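Local coordinates for esterase YbfF (Escherichia coli, PDB 3BF7), which probably hydrolyses ester or thioester bonds, as an alpha/beta hydrolase with a substrate-binding crevice formed by the arrangement of its domains, at residues N31-H43 against W235-R249. The protein carries 1 engineered substitution. Sequence-based numbering, arbitrary orientation.
Sequences NLGVLARDLVNDH and WVHAEKPDAVLRAIR
Two helices lying on one face of the central sheet of the alpha/beta hydrolase fold, 33-39 and 241-249, pack here at a signed crossing angle of -52°, with knobs into holes both ways. L35 sits among H237, V244, L245 and I248, its CD2 3.8 Å from L245 CG, while L245 answers by filling the hole between V34, L35, D38 and L39. Branched leucine ends suit such holes, since the two methyls spread across them: L245 CD1 lies 3.6 Å from D38 CB, and CD2 turns toward L35 and L39 as well as D38. Nearer the start of helix 241-249 the fit is tight, V34 CG2 pressing on P241 CB at 3.4 Å.

The polar end is built on R249, whose chain, extended from CG to NE, spans the distance to two aspartates. It takes D38 side-on, NE at 2.9 Å and NH2 both reaching OD1, and D42 end-on, NH2 giving a nearly straight bond to OD1 (170°) and NH1 meeting OD2 at 3.0 Å. Five hydrogen bonds, one of them weak (NH2 to D38 O), fix the rotation of the group. L39 CD2 lies over one face of the guanidinium, toward its rim. With an alanine in place of R249, D38 and D42 would probably lose the cation they share and L39 CD2 the flat group it lies against. H43 ND1 donates to L39 O at 3.0 Å, in the carbonyl plane, tying the turn after the helix back to L39.

Beneath the pair, L39 rests on strands 19-22 and 45-48, and V244 and I248 on strand 198-201; at the other end H237 meets the ring of H88, a residue of the probable nucleophile elbow, edge-to-face.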
loop_
_atom_site.group_PDB
_atom_site.type_symbol
_atom_site.label_atom_id
_atom_site.label_comp_id
_atom_site.label_asym_id
_atom_site.label_seq_id
_atom_site.Cartn_x
_atom_site.Cartn_y
_atom_site.Cartn_z
ATOM N N ASN A 31 5.004 7.337 -0.448
ATOM C CA ASN A 31 3.964 7.207 -1.466
ATOM C C ASN A 31 2.548 7.638 -1.112
ATOM O O ASN A 31 1.823 8.108 -1.987
ATOM C CB ASN A 31 3.931 5.793 -2.043
ATOM C CG ASN A 31 3.236 5.749 -3.394
ATOM O OD1 ASN A 31 3.675 6.388 -4.354
ATOM N ND2 ASN A 31 2.142 5.009 -3.474
ATOM N N LEU A 32 2.129 7.470 0.138
ATOM C CA LEU A 32 0.791 7.911 0.524
ATOM C C LEU A 32 0.878 9.235 1.275
ATOM O O LEU A 32 -0.058 9.631 1.971
ATOM C CB LEU A 32 0.086 6.852 1.379
ATOM C CG LEU A 32 -0.525 5.666 0.620
ATOM C CD1 LEU A 32 0.547 4.910 -0.146
ATOM C CD2 LEU A 32 -1.226 4.744 1.605
ATOM N N GLY A 33 2.008 9.918 1.117
ATOM C CA GLY A 33 2.207 11.197 1.773
ATOM C C GLY A 33 1.145 12.213 1.395
ATOM O O GLY A 33 0.762 13.049 2.215
ATOM N N VAL A 34 0.660 12.152 0.158
ATOM C CA VAL A 34 -0.364 13.088 -0.285
ATOM C C VAL A 34 -1.615 12.949 0.583
ATOM O O VAL A 34 -2.309 13.934 0.849
ATOM C CB VAL A 34 -0.721 12.870 -1.778
ATOM C CG1 VAL A 34 -1.274 11.467 -1.997
ATOM C CG2 VAL A 34 -1.720 13.922 -2.229
ATOM N N LEU A 35 -1.902 11.733 1.037
ATOM C CA LEU A 35 -3.063 11.517 1.893
ATOM C C LEU A 35 -2.737 11.970 3.317
ATOM O O LEU A 35 -3.561 12.598 3.981
ATOM C CB LEU A 35 -3.470 10.037 1.884
ATOM C CG LEU A 35 -3.778 9.428 0.512
ATOM C CD1 LEU A 35 -4.240 7.983 0.681
ATOM C CD2 LEU A 35 -4.840 10.252 -0.197
ATOM N N ALA A 36 -1.526 11.661 3.772
ATOM C CA ALA A 36 -1.081 12.029 5.111
ATOM C C ALA A 36 -1.083 13.536 5.342
ATOM O O ALA A 36 -1.443 14.004 6.424
ATOM C CB ALA A 36 0.317 11.475 5.360
ATOM N N ARG A 37 -0.675 14.295 4.330
ATOM C CA ARG A 37 -0.621 15.744 4.462
ATOM C C ARG A 37 -1.988 16.358 4.738
ATOM O O ARG A 37 -2.085 17.428 5.341
ATOM C CB ARG A 37 0.019 16.367 3.217
ATOM C CG ARG A 37 1.517 16.079 3.113
ATOM C CD ARG A 37 2.189 16.915 2.036
ATOM N NE ARG A 37 1.885 16.465 0.680
ATOM C CZ ARG A 37 2.455 15.421 0.086
ATOM N NH1 ARG A 37 3.369 14.701 0.725
ATOM N NH2 ARG A 37 2.122 15.105 -1.158
ATOM N N ASP A 38 -3.048 15.684 4.308
ATOM C CA ASP A 38 -4.394 16.183 4.547
ATOM C C ASP A 38 -4.954 15.627 5.852
ATOM O O ASP A 38 -5.526 16.358 6.662
ATOM C CB ASP A 38 -5.317 15.806 3.383
ATOM C CG ASP A 38 -6.741 16.263 3.600
ATOM O OD1 ASP A 38 -7.497 15.549 4.292
ATOM O OD2 ASP A 38 -7.100 17.345 3.087
ATOM N N LEU A 39 -4.769 14.331 6.064
ATOM C CA LEU A 39 -5.290 13.681 7.255
ATOM C C LEU A 39 -4.621 14.098 8.566
ATOM O O LEU A 39 -5.210 13.941 9.634
ATOM C CB LEU A 39 -5.222 12.163 7.071
ATOM C CG LEU A 39 -6.105 11.655 5.920
ATOM C CD1 LEU A 39 -5.748 10.219 5.578
ATOM C CD2 LEU A 39 -7.576 11.774 6.308
ATOM N N VAL A 40 -3.410 14.643 8.491
ATOM C CA VAL A 40 -2.701 15.072 9.695
ATOM C C VAL A 40 -3.336 16.323 10.312
ATOM O O VAL A 40 -2.999 16.716 11.429
ATOM C CB VAL A 40 -1.200 15.348 9.402
ATOM C CG1 VAL A 40 -1.048 16.614 8.576
ATOM C CG2 VAL A 40 -0.420 15.450 10.705
ATOM N N ASN A 41 -4.254 16.951 9.584
ATOM C CA ASN A 41 -4.929 18.137 10.098
ATOM C C ASN A 41 -5.742 17.777 11.335
ATOM O O ASN A 41 -5.884 18.588 12.256
ATOM C CB ASN A 41 -5.855 18.737 9.035
ATOM C CG ASN A 41 -5.101 19.519 7.976
ATOM O OD1 ASN A 41 -4.458 20.528 8.273
ATOM N ND2 ASN A 41 -5.178 19.060 6.732
ATOM N N ASP A 42 -6.260 16.551 11.364
ATOM C CA ASP A 42 -7.080 16.100 12.480
ATOM C C ASP A 42 -6.832 14.667 12.962
ATOM O O ASP A 42 -7.677 14.085 13.642
ATOM C CB ASP A 42 -8.560 16.289 12.133
ATOM C CG ASP A 42 -8.937 15.667 10.802
ATOM O OD1 ASP A 42 -8.029 15.321 10.016
ATOM O OD2 ASP A 42 -10.152 15.541 10.534
ATOM N N HIS A 43 -5.678 14.102 12.613
ATOM C CA HIS A 43 -5.327 12.748 13.049
ATOM C C HIS A 43 -3.830 12.621 13.243
ATOM O O HIS A 43 -3.056 13.295 12.569
ATOM C CB HIS A 43 -5.668 11.676 12.002
ATOM C CG HIS A 43 -7.102 11.627 11.596
ATOM N ND1 HIS A 43 -7.645 12.499 10.679
ATOM C CD2 HIS A 43 -8.097 10.777 11.944
ATOM C CE1 HIS A 43 -8.913 12.187 10.478
ATOM N NE2 HIS A 43 -9.212 11.146 11.233
ATOM N N TRP A 235 -2.569 3.675 -9.308
ATOM C CA TRP A 235 -2.103 4.553 -8.235
ATOM C C TRP A 235 -3.101 5.709 -8.151
ATOM O O TRP A 235 -2.787 6.867 -8.444
ATOM C CB TRP A 235 -0.680 5.047 -8.532
ATOM C CG TRP A 235 0.379 3.987 -8.303
ATOM C CD1 TRP A 235 1.118 3.790 -7.168
ATOM C CD2 TRP A 235 0.783 2.966 -9.223
ATOM N NE1 TRP A 235 1.957 2.711 -7.327
ATOM C CE2 TRP A 235 1.773 2.188 -8.578
ATOM C CE3 TRP A 235 0.407 2.634 -10.530
ATOM C CZ2 TRP A 235 2.390 1.096 -9.200
ATOM C CZ3 TRP A 235 1.023 1.547 -11.149
ATOM C CH2 TRP A 235 2.004 0.793 -10.480
ATOM N N VAL A 236 -4.323 5.361 -7.750
ATOM C CA VAL A 236 -5.430 6.312 -7.657
ATOM C C VAL A 236 -5.110 7.583 -6.883
ATOM O O VAL A 236 -5.459 8.683 -7.311
ATOM C CB VAL A 236 -6.672 5.656 -7.002
ATOM C CG1 VAL A 236 -7.906 6.512 -7.261
ATOM C CG2 VAL A 236 -6.871 4.247 -7.538
ATOM N N HIS A 237 -4.453 7.426 -5.740
ATOM C CA HIS A 237 -4.099 8.562 -4.895
ATOM C C HIS A 237 -3.101 9.502 -5.556
ATOM O O HIS A 237 -3.050 10.689 -5.234
ATOM C CB HIS A 237 -3.523 8.065 -3.571
ATOM C CG HIS A 237 -2.399 7.094 -3.739
ATOM N ND1 HIS A 237 -2.583 5.833 -4.260
ATOM C CD2 HIS A 237 -1.073 7.214 -3.495
ATOM C CE1 HIS A 237 -1.417 5.217 -4.332
ATOM N NE2 HIS A 237 -0.485 6.033 -3.874
ATOM N N ALA A 238 -2.301 8.974 -6.475
ATOM C CA ALA A 238 -1.315 9.790 -7.169
ATOM C C ALA A 238 -1.962 10.617 -8.276
ATOM O O ALA A 238 -1.524 11.731 -8.567
ATOM C CB ALA A 238 -0.226 8.901 -7.755
ATOM N N GLU A 239 -3.015 10.075 -8.879
ATOM C CA GLU A 239 -3.704 10.754 -9.971
ATOM C C GLU A 239 -4.841 11.670 -9.540
ATOM O O GLU A 239 -4.983 12.778 -10.061
ATOM C CB GLU A 239 -4.249 9.723 -10.960
ATOM C CG GLU A 239 -3.187 8.842 -11.590
ATOM C CD GLU A 239 -3.766 7.832 -12.559
ATOM O OE1 GLU A 239 -2.993 7.008 -13.088
ATOM O OE2 GLU A 239 -4.992 7.859 -12.794
ATOM N N LYS A 240 -5.651 11.205 -8.595
ATOM C CA LYS A 240 -6.798 11.970 -8.112
ATOM C C LYS A 240 -6.840 11.983 -6.589
ATOM O O LYS A 240 -7.786 11.477 -5.992
ATOM C CB LYS A 240 -8.096 11.344 -8.628
ATOM C CG LYS A 240 -8.219 11.228 -10.140
ATOM C CD LYS A 240 -8.386 12.586 -10.797
ATOM C CE LYS A 240 -8.907 12.444 -12.220
ATOM N NZ LYS A 240 -8.036 11.578 -13.057
ATOM N N PRO A 241 -5.822 12.569 -5.943
ATOM C CA PRO A 241 -5.801 12.608 -4.479
ATOM C C PRO A 241 -7.027 13.257 -3.842
ATOM O O PRO A 241 -7.504 12.799 -2.807
ATOM C CB PRO A 241 -4.507 13.361 -4.171
ATOM C CG PRO A 241 -4.334 14.243 -5.364
ATOM C CD PRO A 241 -4.685 13.321 -6.502
ATOM N N ASP A 242 -7.539 14.320 -4.456
ATOM C CA ASP A 242 -8.710 15.001 -3.913
ATOM C C ASP A 242 -9.922 14.074 -3.874
ATOM O O ASP A 242 -10.620 13.997 -2.864
ATOM C CB ASP A 242 -9.028 16.253 -4.740
ATOM C CG ASP A 242 -9.325 15.934 -6.192
ATOM O OD1 ASP A 242 -8.504 15.248 -6.841
ATOM O OD2 ASP A 242 -10.379 16.377 -6.690
ATOM N N ALA A 243 -10.171 13.367 -4.972
ATOM C CA ALA A 243 -11.300 12.450 -5.037
ATOM C C ALA A 243 -11.129 11.327 -4.017
ATOM O O ALA A 243 -12.090 10.896 -3.387
ATOM C CB ALA A 243 -11.428 11.873 -6.439
ATOM N N VAL A 244 -9.899 10.851 -3.859
ATOM C CA VAL A 244 -9.634 9.786 -2.903
ATOM C C VAL A 244 -9.896 10.293 -1.486
ATOM O O VAL A 244 -10.530 9.608 -0.684
ATOM C CB VAL A 244 -8.178 9.277 -3.028
ATOM C CG1 VAL A 244 -7.853 8.312 -1.893
ATOM C CG2 VAL A 244 -7.996 8.576 -4.364
ATOM N N LEU A 245 -9.423 11.500 -1.184
ATOM C CA LEU A 245 -9.631 12.073 0.140
ATOM C C LEU A 245 -11.104 12.347 0.434
ATOM O O LEU A 245 -11.547 12.177 1.566
ATOM C CB LEU A 245 -8.800 13.349 0.308
ATOM C CG LEU A 245 -7.309 13.089 0.549
ATOM C CD1 LEU A 245 -6.527 14.372 0.344
ATOM C CD2 LEU A 245 -7.095 12.534 1.954
ATOM N N ARG A 246 -11.868 12.760 -0.573
ATOM C CA ARG A 246 -13.291 13.001 -0.349
ATOM C C ARG A 246 -13.962 11.687 0.054
ATOM O O ARG A 246 -14.799 11.655 0.957
ATOM C CB ARG A 246 -13.963 13.561 -1.610
ATOM C CG ARG A 246 -13.568 14.995 -1.951
ATOM C CD ARG A 246 -14.598 15.655 -2.867
ATOM N NE ARG A 246 -14.714 14.978 -4.156
ATOM C CZ ARG A 246 -13.900 15.172 -5.189
ATOM N NH1 ARG A 246 -12.896 16.034 -5.102
ATOM N NH2 ARG A 246 -14.085 14.492 -6.313
ATOM N N ALA A 247 -13.583 10.599 -0.615
ATOM C CA ALA A 247 -14.152 9.290 -0.312
ATOM C C ALA A 247 -13.730 8.836 1.082
ATOM O O ALA A 247 -14.542 8.331 1.857
ATOM C CB ALA A 247 -13.707 8.272 -1.359
ATOM N N ILE A 248 -12.454 9.017 1.401
ATOM C CA ILE A 248 -11.946 8.624 2.707
ATOM C C ILE A 248 -12.658 9.371 3.830
ATOM O O ILE A 248 -13.141 8.756 4.778
ATOM C CB ILE A 248 -10.417 8.874 2.808
ATOM C CG1 ILE A 248 -9.671 7.872 1.920
ATOM C CG2 ILE A 248 -9.952 8.759 4.259
ATOM C CD1 ILE A 248 -8.182 8.128 1.820
ATOM N N ARG A 249 -12.744 10.691 3.723
ATOM C CA ARG A 249 -13.388 11.465 4.771
ATOM C C ARG A 249 -14.884 11.197 4.906
ATOM O O ARG A 249 -15.419 11.239 6.012
ATOM C CB ARG A 249 -13.093 12.955 4.587
ATOM C CG ARG A 249 -11.658 13.299 4.991
ATOM C CD ARG A 249 -11.392 14.789 4.973
ATOM N NE ARG A 249 -10.067 15.132 5.493
ATOM C CZ ARG A 249 -9.710 15.050 6.773
ATOM N NH1 ARG A 249 -10.573 14.628 7.687
ATOM N NH2 ARG A 249 -8.490 15.416 7.143
#